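Local structure of proline dehydrogenase (Bradyrhizobium japonicum USDA 110, 3HAZ) at residues A[289-294]-A[309-314]; A[738-743]-A[759-764]; A[900-905]-A[929-934]. The protein probably oxidises L-proline to L-glutamate in two steps, pairing an FAD-dependent proline dehydrogenase with an NAD-dependent aldehyde dehydrogenase in one chain. All blocks are in the same frame, centred on the assembly; numbering follows the deposited sequence.

Contact 1 of 3, residues A[289-294]-A[309-314]; sequences LSLDVI and FGLAIQ. With FAD (flavin-adenine dinucleotide), chain C.
Ile294 and Leu311 have the nearest CA atoms across the contact, where helix 289-294 runs nearly antiparallel to strand 309-314, at 172° with the axes 10.8 Å apart. The two belong to a beta-alpha-beta unit of the proline dehydrogenase barrel, in which strand 276-279, helix 287-298 and strand 309-314 follow one another. The contact is buried and wholly apolar. Ile294 serves two partners with two branches. Ile294 CG2 comes in at the edge of the Phe309 ring, in the ring plane, 3.8 Å from Phe309 CE2. Ile294 CD1 lies 3.9 Å from Leu311 CD1. Leu311 has CG between its backbone N and carbonyl carbon (chi1 85°), and CD1 extends to the helix. Leu311 CD1 also meets Leu291 CD2 at 3.8 Å. Both helix side chains cross Leu311 at about a right angle. Val327 of helix 320-333 also touches Leu311. The end of the strand belongs to the flavin site. Ala312 CB lies 3.6 Å from FAD O4. The Gln314 amide is held by several bonds: OE1 accepts from Gln317 NE2, and NE2 also bonds to Glu282 O. Gln314 NE2 donates to FAD O2 at 2.6 Å, almost straight at 173°.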
loop_
_atom_site.group_PDB
_atom_site.type_symbol
_atom_site.label_atom_id
_atom_site.label_comp_id
_atom_site.label_asym_id
_atom_site.label_seq_id
_atom_site.Cartn_x
_atom_site.Cartn_y
_atom_site.Cartn_z
ATOM N N LEU A 289 35.633 16.209 34.509
ATOM C CA LEU A 289 36.044 16.083 35.900
ATOM C C LEU A 289 37.277 15.192 35.996
ATOM O O LEU A 289 38.215 15.490 36.732
ATOM C CB LEU A 289 34.902 15.514 36.748
ATOM C CG LEU A 289 35.180 15.388 38.249
ATOM C CD1 LEU A 289 35.521 16.748 38.871
ATOM C CD2 LEU A 289 33.998 14.744 38.955
ATOM N N SER A 290 37.286 14.107 35.232
ATOM C CA SER A 290 38.415 13.183 35.267
ATOM C C SER A 290 39.707 13.865 34.811
ATOM O O SER A 290 40.769 13.666 35.403
ATOM C CB SER A 290 38.131 11.952 34.402
ATOM O OG SER A 290 38.297 12.252 33.027
ATOM N N LEU A 291 39.614 14.660 33.751
ATOM C CA LEU A 291 40.772 15.389 33.248
ATOM C C LEU A 291 41.276 16.419 34.268
ATOM O O LEU A 291 42.482 16.645 34.386
ATOM C CB LEU A 291 40.453 16.046 31.896
ATOM C CG LEU A 291 40.232 15.059 30.734
ATOM C CD1 LEU A 291 39.792 15.757 29.451
ATOM C CD2 LEU A 291 41.487 14.238 30.475
ATOM N N ASP A 292 40.358 17.034 35.009
ATOM C CA ASP A 292 40.739 17.963 36.079
ATOM C C ASP A 292 41.545 17.228 37.143
ATOM O O ASP A 292 42.583 17.704 37.594
ATOM C CB ASP A 292 39.501 18.556 36.747
ATOM C CG ASP A 292 38.770 19.544 35.861
ATOM O OD1 ASP A 292 39.383 20.069 34.904
ATOM O OD2 ASP A 292 37.575 19.789 36.128
ATOM N N VAL A 293 41.042 16.070 37.557
ATOM C CA VAL A 293 41.698 15.277 38.582
ATOM C C VAL A 293 43.056 14.792 38.075
ATOM O O VAL A 293 44.068 14.905 38.770
ATOM C CB VAL A 293 40.819 14.084 38.999
ATOM C CG1 VAL A 293 41.633 13.044 39.775
ATOM C CG2 VAL A 293 39.624 14.577 39.805
ATOM N N ILE A 294 43.072 14.278 36.849
ATOM C CA ILE A 294 44.294 13.739 36.254
ATOM C C ILE A 294 45.381 14.805 36.102
ATOM O O ILE A 294 46.560 14.537 36.348
ATOM C CB ILE A 294 44.005 13.075 34.884
ATOM C CG1 ILE A 294 43.270 11.751 35.091
ATOM C CG2 ILE A 294 45.279 12.840 34.108
ATOM C CD1 ILE A 294 42.796 11.102 33.801
ATOM N N PHE A 309 52.946 6.976 33.785
ATOM C CA PHE A 309 51.629 7.557 34.036
ATOM C C PHE A 309 50.870 7.757 32.738
ATOM O O PHE A 309 51.460 8.076 31.707
ATOM C CB PHE A 309 51.733 8.888 34.781
ATOM C CG PHE A 309 50.400 9.458 35.190
ATOM C CD1 PHE A 309 49.837 9.135 36.416
ATOM C CD2 PHE A 309 49.708 10.314 34.346
ATOM C CE1 PHE A 309 48.611 9.653 36.793
ATOM C CE2 PHE A 309 48.476 10.831 34.718
ATOM C CZ PHE A 309 47.930 10.503 35.943
ATOM N N GLY A 310 49.555 7.575 32.798
ATOM C CA GLY A 310 48.729 7.715 31.617
ATOM C C GLY A 310 47.239 7.564 31.858
ATOM O O GLY A 310 46.778 7.430 33.001
ATOM N N LEU A 311 46.487 7.585 30.762
ATOM C CA LEU A 311 45.034 7.535 30.823
ATOM C C LEU A 311 44.482 6.948 29.536
ATOM O O LEU A 311 45.171 6.903 28.508
ATOM C CB LEU A 311 44.462 8.936 31.004
ATOM C CG LEU A 311 44.269 9.730 29.705
ATOM C CD1 LEU A 311 43.380 10.948 29.947
ATOM C CD2 LEU A 311 45.605 10.148 29.110
ATOM N N ALA A 312 43.231 6.506 29.602
ATOM C CA ALA A 312 42.525 6.022 28.420
ATOM C C ALA A 312 41.714 7.165 27.816
ATOM O O ALA A 312 41.224 8.038 28.540
ATOM C CB ALA A 312 41.615 4.857 28.781
ATOM N N ILE A 313 41.587 7.149 26.492
ATOM C CA ILE A 313 40.778 8.108 25.752
ATOM C C ILE A 313 39.854 7.344 24.803
ATOM O O ILE A 313 40.308 6.491 24.033
ATOM C CB ILE A 313 41.653 9.076 24.939
ATOM C CG1 ILE A 313 42.624 9.826 25.859
ATOM C CG2 ILE A 313 40.787 10.071 24.169
ATOM C CD1 ILE A 313 43.715 10.572 25.103
ATOM N N GLN A 314 38.560 7.648 24.870
ATOM C CA GLN A 314 37.551 6.921 24.104
ATOM C C GLN A 314 37.259 7.594 22.758
ATOM O O GLN A 314 36.696 8.691 22.698
ATOM C CB GLN A 314 36.255 6.812 24.909
ATOM C CG GLN A 314 36.396 6.125 26.267
ATOM C CD GLN A 314 35.487 6.749 27.320
ATOM O OE1 GLN A 314 35.378 7.973 27.407
ATOM N NE2 GLN A 314 34.834 5.911 28.120
HETATM P PA FAD C . 34.790 -3.420 17.708
HETATM O O1A FAD C . 33.731 -4.640 17.460
HETATM O O2A FAD C . 35.539 -3.071 16.502
HETATM O O5B FAD C . 33.962 -2.106 18.189
HETATM C C5B FAD C . 33.076 -2.245 19.263
HETATM C C4B FAD C . 32.632 -0.859 19.750
HETATM O O4B FAD C . 32.321 0.237 18.729
HETATM C C3B FAD C . 32.068 -0.528 20.994
HETATM O O3B FAD C . 32.643 -1.074 22.168
HETATM C C2B FAD C . 31.765 0.944 20.879
HETATM O O2B FAD C . 32.658 1.837 21.518
HETATM C C1B FAD C . 31.544 1.187 19.429
HETATM N N9A FAD C . 30.188 1.091 18.919
HETATM C C8A FAD C . 29.360 -0.026 18.870
HETATM N N7A FAD C . 28.192 0.349 18.262
HETATM C C5A FAD C . 28.306 1.719 17.927
HETATM C C6A FAD C . 27.365 2.680 17.254
HETATM N N6A FAD C . 26.045 2.243 16.815
HETATM N N1A FAD C . 27.726 3.928 17.047
HETATM C C2A FAD C . 29.000 4.375 17.449
HETATM N N3A FAD C . 29.903 3.452 18.098
HETATM C C4A FAD C . 29.525 2.151 18.311
HETATM N N1 FAD C . 36.554 1.549 27.147
HETATM C C2 FAD C . 36.244 2.647 27.913
HETATM O O2 FAD C . 35.081 3.342 27.666
HETATM N N3 FAD C . 37.108 3.031 28.994
HETATM C C4 FAD C . 38.239 2.312 29.260
HETATM O O4 FAD C . 39.116 2.728 30.271
HETATM C C4X FAD C . 38.569 1.167 28.456
HETATM N N5 FAD C . 39.808 0.376 28.730
HETATM C C5X FAD C . 40.113 -0.754 27.931
HETATM C C6 FAD C . 41.327 -1.535 28.208
HETATM C C7 FAD C . 41.632 -2.659 27.405
HETATM C C7M FAD C . 42.878 -3.472 27.715
HETATM C C8 FAD C . 40.738 -3.046 26.288
HETATM C C8M FAD C . 41.041 -4.266 25.403
HETATM C C9 FAD C . 39.578 -2.296 26.028
HETATM C C9A FAD C . 39.249 -1.128 26.865
HETATM N N10 FAD C . 38.041 -0.343 26.600
HETATM C C10 FAD C . 37.737 0.807 27.421
HETATM C "C1'" FAD C . 37.187 -0.577 25.391
HETATM C "C2'" FAD C . 35.984 -1.537 25.577
HETATM O "O2'" FAD C . 36.139 -2.289 26.776
HETATM C "C3'" FAD C . 35.850 -2.421 24.327
HETATM O "O3'" FAD C . 36.826 -3.457 24.357
HETATM C "C4'" FAD C . 36.006 -1.615 22.987
HETATM O "O4'" FAD C . 35.295 -0.431 22.872
HETATM C "C5'" FAD C . 35.827 -2.521 21.740
HETATM O "O5'" FAD C . 36.477 -2.008 20.588
HETATM P P FAD C . 37.042 -3.101 19.475
HETATM O O1P FAD C . 37.881 -2.293 18.282
HETATM O O2P FAD C . 37.869 -4.108 20.150
HETATM O O3P FAD C . 35.740 -3.920 18.927
#

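Contact 2 of 3, residues A[738-743]-A[759-764]; sequences EVARSI and AETGGI. With NAD (nicotinamide-adenine-dinucleotide), chain D.
Ala740 carries the apolar contact between helix 738-743 and segment 759-764. Its CB points at the other segment and meets two methyl groups. Thr761 CG2 is 3.7 Å from Ala740 CB, and Ala759 CB is 4.0 Å from Ala740 CB. All three residues are buried, and the small side chains let the backbones come close, with the CA atoms of Ala740 and Ala759 6.3 Å apart. Thr761 turns its methyl to the helix because CG2 stands anti to the carbonyl carbon, with OG1 at chi1 46°. That hydroxyl hydrogen-bonds Leu961 O.

Van der Waals contacts with NAD come next. Val739 and Ile743 pack on the adenine. Val739 CG1 lies 3.4 Å from NAD C5A, and Ile743 CG1 is 3.6 Å from NAD C2A. Val739 CG2 approaches the phosphate oxygen NAD O1A. An alanine in place of Val739 would probably leave a gap beside the adenine and let the base shift, since both methyl branches that meet the dinucleotide would be gone. At the nicotinamide end, Glu760 CB sits near the carboxamide, and Gly762 CA is 3.2 Å from NAD O2D. On the helix, Ala740 and Arg741 also pack on Ile754 and Lys750 of the second subunit.

One hydrogen bond from this contact holds the carboxamide. NAD N7N donates to Thr761 O at 2.8 Å, with an angle of 160°. Gly763 N bonds Glu886 OE2, and Glu886 in turn binds NAD through OE1.

The helix and strand belong to the beta-alpha-beta unit of strand 730-734, helix 737-749 and strand 757-760. Strand 757-760 ends at Glu760, a predicted active-site residue. This is the Rossmann-type NAD-binding domain of an aldehyde dehydrogenase.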
loop_
_atom_site.group_PDB
_atom_site.type_symbol
_atom_site.label_atom_id
_atom_site.label_comp_id
_atom_site.label_asym_id
_atom_site.label_seq_id
_atom_site.Cartn_x
_atom_site.Cartn_y
_atom_site.Cartn_z
ATOM N N GLU A 738 -6.428 12.183 53.503
ATOM C CA GLU A 738 -7.424 12.651 54.458
ATOM C C GLU A 738 -8.232 13.829 53.919
ATOM O O GLU A 738 -9.458 13.893 54.082
ATOM C CB GLU A 738 -6.754 13.032 55.783
ATOM N N VAL A 739 -7.545 14.772 53.288
ATOM C CA VAL A 739 -8.225 15.926 52.717
ATOM C C VAL A 739 -9.128 15.511 51.544
ATOM O O VAL A 739 -10.215 16.057 51.368
ATOM C CB VAL A 739 -7.224 17.024 52.300
ATOM C CG1 VAL A 739 -7.910 18.081 51.440
ATOM C CG2 VAL A 739 -6.595 17.661 53.540
ATOM N N ALA A 740 -8.692 14.525 50.765
ATOM C CA ALA A 740 -9.495 14.049 49.642
ATOM C C ALA A 740 -10.852 13.528 50.113
ATOM O O ALA A 740 -11.885 13.854 49.527
ATOM C CB ALA A 740 -8.742 12.982 48.839
ATOM N N ARG A 741 -10.851 12.733 51.178
ATOM C CA ARG A 741 -12.093 12.199 51.733
ATOM C C ARG A 741 -13.017 13.313 52.207
ATOM O O ARG A 741 -14.237 13.227 52.064
ATOM C CB ARG A 741 -11.804 11.241 52.893
ATOM C CG ARG A 741 -11.295 9.880 52.459
ATOM C CD ARG A 741 -11.528 8.856 53.548
ATOM N NE ARG A 741 -10.699 9.121 54.718
ATOM C CZ ARG A 741 -9.443 8.707 54.840
ATOM N NH1 ARG A 741 -8.877 8.011 53.862
ATOM N NH2 ARG A 741 -8.752 8.992 55.932
ATOM N N SER A 742 -12.428 14.354 52.782
ATOM C CA SER A 742 -13.189 15.509 53.234
ATOM C C SER A 742 -13.851 16.211 52.047
ATOM O O SER A 742 -15.029 16.574 52.101
ATOM C CB SER A 742 -12.278 16.475 53.996
ATOM O OG SER A 742 -12.878 17.757 54.106
ATOM N N ILE A 743 -13.087 16.394 50.974
ATOM C CA ILE A 743 -13.619 16.981 49.746
ATOM C C ILE A 743 -14.730 16.109 49.177
ATOM O O ILE A 743 -15.797 16.603 48.817
ATOM C CB ILE A 743 -12.522 17.164 48.680
ATOM C CG1 ILE A 743 -11.662 18.387 49.011
ATOM C CG2 ILE A 743 -13.146 17.304 47.296
ATOM C CD1 ILE A 743 -10.329 18.413 48.280
ATOM N N ALA A 759 -8.715 12.432 42.467
ATOM C CA ALA A 759 -7.939 12.650 43.672
ATOM C C ALA A 759 -6.721 11.739 43.705
ATOM O O ALA A 759 -6.837 10.510 43.730
ATOM C CB ALA A 759 -8.805 12.442 44.917
ATOM N N GLU A 760 -5.549 12.359 43.695
ATOM C CA GLU A 760 -4.301 11.624 43.744
ATOM C C GLU A 760 -3.691 11.905 45.099
ATOM O O GLU A 760 -3.465 13.058 45.466
ATOM C CB GLU A 760 -3.381 12.060 42.603
ATOM C CG GLU A 760 -4.082 12.071 41.240
ATOM C CD GLU A 760 -4.539 10.682 40.793
ATOM O OE1 GLU A 760 -3.672 9.862 40.422
ATOM O OE2 GLU A 760 -5.763 10.414 40.806
ATOM N N THR A 761 -3.465 10.843 45.861
ATOM C CA THR A 761 -3.083 10.995 47.251
ATOM C C THR A 761 -1.793 10.218 47.542
ATOM O O THR A 761 -1.076 9.830 46.619
ATOM C CB THR A 761 -4.257 10.610 48.188
ATOM O OG1 THR A 761 -4.845 9.383 47.743
ATOM C CG2 THR A 761 -5.337 11.692 48.143
ATOM N N GLY A 762 -1.487 10.005 48.814
ATOM C CA GLY A 762 -0.176 9.497 49.176
ATOM C C GLY A 762 0.076 8.031 48.873
ATOM O O GLY A 762 -0.623 7.404 48.074
ATOM N N GLY A 763 1.107 7.489 49.511
ATOM C CA GLY A 763 1.387 6.072 49.450
ATOM C C GLY A 763 2.363 5.673 50.542
ATOM O O GLY A 763 3.033 6.517 51.129
ATOM N N ILE A 764 2.411 4.379 50.830
ATOM C CA ILE A 764 3.497 3.800 51.607
ATOM C C ILE A 764 4.213 2.879 50.629
ATOM O O ILE A 764 3.913 1.688 50.525
ATOM C CB ILE A 764 2.973 3.062 52.861
ATOM C CG1 ILE A 764 2.100 4.015 53.689
ATOM C CG2 ILE A 764 4.133 2.517 53.695
ATOM C CD1 ILE A 764 1.519 3.417 54.962
HETATM P PA NAD D . -2.691 18.384 51.749
HETATM O O1A NAD D . -3.913 17.299 51.892
HETATM O O2A NAD D . -2.178 18.734 53.084
HETATM O O5B NAD D . -3.313 19.740 50.999
HETATM C C5B NAD D . -3.031 19.956 49.623
HETATM C C4B NAD D . -3.990 20.989 49.010
HETATM O O4B NAD D . -5.401 20.867 49.434
HETATM C C3B NAD D . -3.671 22.499 49.364
HETATM O O3B NAD D . -3.607 23.455 48.350
HETATM C C2B NAD D . -4.567 22.716 50.580
HETATM O O2B NAD D . -4.642 23.989 51.183
HETATM C C1B NAD D . -5.792 22.056 50.117
HETATM N N9A NAD D . -6.684 21.724 51.237
HETATM C C8A NAD D . -6.337 21.492 52.530
HETATM N N7A NAD D . -7.529 21.201 53.257
HETATM C C5A NAD D . -8.616 21.264 52.355
HETATM C C6A NAD D . -9.982 21.071 52.528
HETATM N N6A NAD D . -10.502 20.733 53.843
HETATM N N1A NAD D . -10.826 21.193 51.471
HETATM C C2A NAD D . -10.326 21.514 50.220
HETATM N N3A NAD D . -8.982 21.705 50.048
HETATM C C4A NAD D . -8.125 21.580 51.121
HETATM O O3 NAD D . -1.473 17.778 50.767
HETATM P PN NAD D . 0.036 18.499 50.781
HETATM O O1N NAD D . 0.557 18.642 52.356
HETATM O O2N NAD D . -0.038 19.818 50.148
HETATM O O5D NAD D . 1.122 17.556 49.936
HETATM C C5D NAD D . 1.548 16.314 50.479
HETATM C C4D NAD D . 0.625 15.142 50.083
HETATM O O4D NAD D . 0.112 15.142 48.681
HETATM C C3D NAD D . 1.080 13.639 50.328
HETATM O O3D NAD D . 0.290 12.802 51.138
HETATM C C2D NAD D . 1.377 13.208 48.875
HETATM O O2D NAD D . 1.784 11.889 48.568
HETATM C C1D NAD D . 0.259 13.840 48.152
HETATM N N1N NAD D . 0.627 13.940 46.733
HETATM C C2N NAD D . 0.242 12.915 45.849
HETATM C C3N NAD D . 0.619 12.998 44.441
HETATM C C7N NAD D . 0.188 11.883 43.473
HETATM O O7N NAD D . 0.307 12.048 42.312
HETATM N N7N NAD D . -0.484 10.702 43.976
HETATM C C4N NAD D . 1.410 14.155 43.952
HETATM C C5N NAD D . 1.788 15.173 44.831
HETATM C C6N NAD D . 1.405 15.094 46.258
#

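Contact 3 of 3, residues A[900-905]-A[929-934]; sequences ENLERV and EAIIDR
Glu903 meets the guanidinium of Arg934 at its edge, and the pair forms a two-pronged salt bridge. The grip is end-on, with NH1 and NH2 each taking one carboxylate oxygen. Arg934 NH1 donates to Glu903 OE2 at 2.7 Å, in the guanidinium plane. It reaches OE2 on its syn side but well out of the carboxylate plane. Arg934 NH2 donates to Glu903 OE1 at 2.8 Å, on the syn lone pair, with the oxygen 17° out of the guanidinium plane. The carboxylate and guanidinium planes are thus twisted, 36° apart. A bend at chi2 in each chain brings the two groups together, the chains crossing at about a right angle. Arg934 NE has a second acid, Glu910, so its charge is probably shared between Glu903 and Glu910. Both helices, 902-911 and 925-934, lie against the mixed sheet of the aldehyde dehydrogenase fold that holds strands 765-769 and 917-921. Strand 917-921, helix 925-934 and the adjacent parallel strand 939-942 form a beta-alpha-beta unit. Apart from the salt bridge, Leu902 CD2 meets Ile931 CG1 at 4.3 Å, a loose apolar contact. Ile931 also packs on Leu918, Val920 and Ile768. Asp933, on helix 925-934, forms a salt bridge with Arg568 of the second subunit.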
loop_
_atom_site.group_PDB
_atom_site.type_symbol
_atom_site.label_atom_id
_atom_site.label_comp_id
_atom_site.label_asym_id
_atom_site.label_seq_id
_atom_site.Cartn_x
_atom_site.Cartn_y
_atom_site.Cartn_z
ATOM N N GLU A 900 11.507 -17.849 51.103
ATOM C CA GLU A 900 10.306 -18.672 51.121
ATOM C C GLU A 900 9.097 -17.900 51.651
ATOM O O GLU A 900 7.974 -18.399 51.613
ATOM C CB GLU A 900 10.531 -19.950 51.940
ATOM C CG GLU A 900 10.709 -19.729 53.437
ATOM C CD GLU A 900 12.165 -19.549 53.848
ATOM O OE1 GLU A 900 13.014 -19.288 52.963
ATOM O OE2 GLU A 900 12.454 -19.676 55.063
ATOM N N ASN A 901 9.329 -16.680 52.129
ATOM C CA ASN A 901 8.261 -15.864 52.709
ATOM C C ASN A 901 7.832 -14.656 51.879
ATOM O O ASN A 901 7.249 -13.711 52.418
ATOM C CB ASN A 901 8.653 -15.391 54.109
ATOM C CG ASN A 901 8.528 -16.485 55.147
ATOM O OD1 ASN A 901 7.764 -17.436 54.974
ATOM N ND2 ASN A 901 9.277 -16.355 56.240
ATOM N N LEU A 902 8.106 -14.679 50.577
ATOM C CA LEU A 902 7.687 -13.575 49.717
ATOM C C LEU A 902 6.183 -13.315 49.842
ATOM O O LEU A 902 5.741 -12.167 49.797
ATOM C CB LEU A 902 8.059 -13.825 48.256
ATOM C CG LEU A 902 7.555 -12.759 47.270
ATOM C CD1 LEU A 902 8.242 -11.415 47.505
ATOM C CD2 LEU A 902 7.752 -13.215 45.841
ATOM N N GLU A 903 5.405 -14.381 50.002
ATOM C CA GLU A 903 3.960 -14.246 50.167
ATOM C C GLU A 903 3.646 -13.289 51.309
ATOM O O GLU A 903 2.820 -12.390 51.174
ATOM C CB GLU A 903 3.315 -15.603 50.440
ATOM C CG GLU A 903 1.830 -15.518 50.778
ATOM C CD GLU A 903 1.003 -14.967 49.631
ATOM O OE1 GLU A 903 1.476 -15.020 48.475
ATOM O OE2 GLU A 903 -0.119 -14.483 49.884
ATOM N N ARG A 904 4.320 -13.500 52.434
ATOM C CA ARG A 904 4.185 -12.646 53.607
ATOM C C ARG A 904 4.481 -11.190 53.254
ATOM O O ARG A 904 3.788 -10.276 53.714
ATOM C CB ARG A 904 5.133 -13.129 54.711
ATOM C CG ARG A 904 4.718 -12.746 56.118
ATOM C CD ARG A 904 5.206 -13.779 57.125
ATOM N NE ARG A 904 6.470 -13.414 57.763
ATOM C CZ ARG A 904 7.245 -14.269 58.426
ATOM N NH1 ARG A 904 8.373 -13.851 58.988
ATOM N NH2 ARG A 904 6.896 -15.546 58.522
ATOM N N VAL A 905 5.514 -10.983 52.437
ATOM C CA VAL A 905 5.905 -9.643 52.012
ATOM C C VAL A 905 4.800 -8.995 51.186
ATOM O O VAL A 905 4.474 -7.826 51.372
ATOM C CB VAL A 905 7.189 -9.672 51.163
ATOM C CG1 VAL A 905 7.412 -8.325 50.478
ATOM C CG2 VAL A 905 8.393 -10.065 52.026
ATOM N N GLU A 929 7.597 -11.055 37.385
ATOM C CA GLU A 929 6.273 -11.199 36.804
ATOM C C GLU A 929 5.244 -11.682 37.821
ATOM O O GLU A 929 4.094 -11.269 37.768
ATOM C CB GLU A 929 6.313 -12.076 35.548
ATOM C CG GLU A 929 6.950 -11.351 34.368
ATOM C CD GLU A 929 7.444 -12.285 33.278
ATOM O OE1 GLU A 929 7.066 -13.476 33.296
ATOM O OE2 GLU A 929 8.211 -11.820 32.402
ATOM N N ALA A 930 5.658 -12.538 38.752
ATOM C CA ALA A 930 4.759 -12.980 39.819
ATOM C C ALA A 930 4.370 -11.815 40.730
ATOM O O ALA A 930 3.218 -11.700 41.152
ATOM C CB ALA A 930 5.384 -14.102 40.626
ATOM N N ILE A 931 5.332 -10.949 41.029
ATOM C CA ILE A 931 5.047 -9.763 41.826
ATOM C C ILE A 931 4.049 -8.826 41.123
ATOM O O ILE A 931 3.080 -8.371 41.732
ATOM C CB ILE A 931 6.334 -9.007 42.192
ATOM C CG1 ILE A 931 7.176 -9.863 43.146
ATOM C CG2 ILE A 931 5.988 -7.665 42.823
ATOM C CD1 ILE A 931 8.585 -9.353 43.380
ATOM N N ILE A 932 4.284 -8.556 39.842
ATOM C CA ILE A 932 3.398 -7.695 39.057
ATOM C C ILE A 932 1.974 -8.256 39.027
ATOM O O ILE A 932 1.006 -7.522 39.220
ATOM C CB ILE A 932 3.909 -7.519 37.614
ATOM C CG1 ILE A 932 5.212 -6.718 37.598
ATOM C CG2 ILE A 932 2.856 -6.834 36.734
ATOM C CD1 ILE A 932 5.930 -6.762 36.250
ATOM N N ASP A 933 1.860 -9.558 38.786
ATOM C CA ASP A 933 0.565 -10.230 38.737
ATOM C C ASP A 933 -0.213 -10.018 40.028
ATOM O O ASP A 933 -1.428 -9.815 40.014
ATOM C CB ASP A 933 0.751 -11.735 38.518
ATOM C CG ASP A 933 -0.561 -12.508 38.603
ATOM O OD1 ASP A 933 -1.329 -12.470 37.618
ATOM O OD2 ASP A 933 -0.818 -13.159 39.646
ATOM N N ARG A 934 0.505 -10.068 41.141
ATOM C CA ARG A 934 -0.104 -10.066 42.463
ATOM C C ARG A 934 -0.579 -8.689 42.943
ATOM O O ARG A 934 -1.655 -8.570 43.531
ATOM C CB ARG A 934 0.875 -10.658 43.476
ATOM C CG ARG A 934 0.447 -10.510 44.918
ATOM C CD ARG A 934 -0.867 -11.228 45.183
ATOM N NE ARG A 934 -1.161 -11.276 46.611
ATOM C CZ ARG A 934 -0.790 -12.264 47.417
ATOM N NH1 ARG A 934 -1.096 -12.216 48.705
ATOM N NH2 ARG A 934 -0.113 -13.299 46.932
#

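How the contacts relate
The three contacts come in series along the chain. Contact 1 lies in the proline dehydrogenase part, on the parallel barrel sheet. Contacts 2 and 3 lie in the aldehyde dehydrogenase part, on the opposite side of the chain's centre. Contact 2 uses the sheet with strands 730-734 and 757-760. Contact 3 joins helices on a different mixed sheet, which includes strands 765-769 and 917-921. Between centres, contact 1 is about 52 Å from contact 2 and about 46 Å from contact 3. Contacts 2 and 3 are about 27 Å apart by centres. Contacts 1 and 2 mark the two catalytic halves, beside FAD and NAD. Contact 3 lies away from both cofactor sites. Contacts 2 and 3 both touch the second subunit.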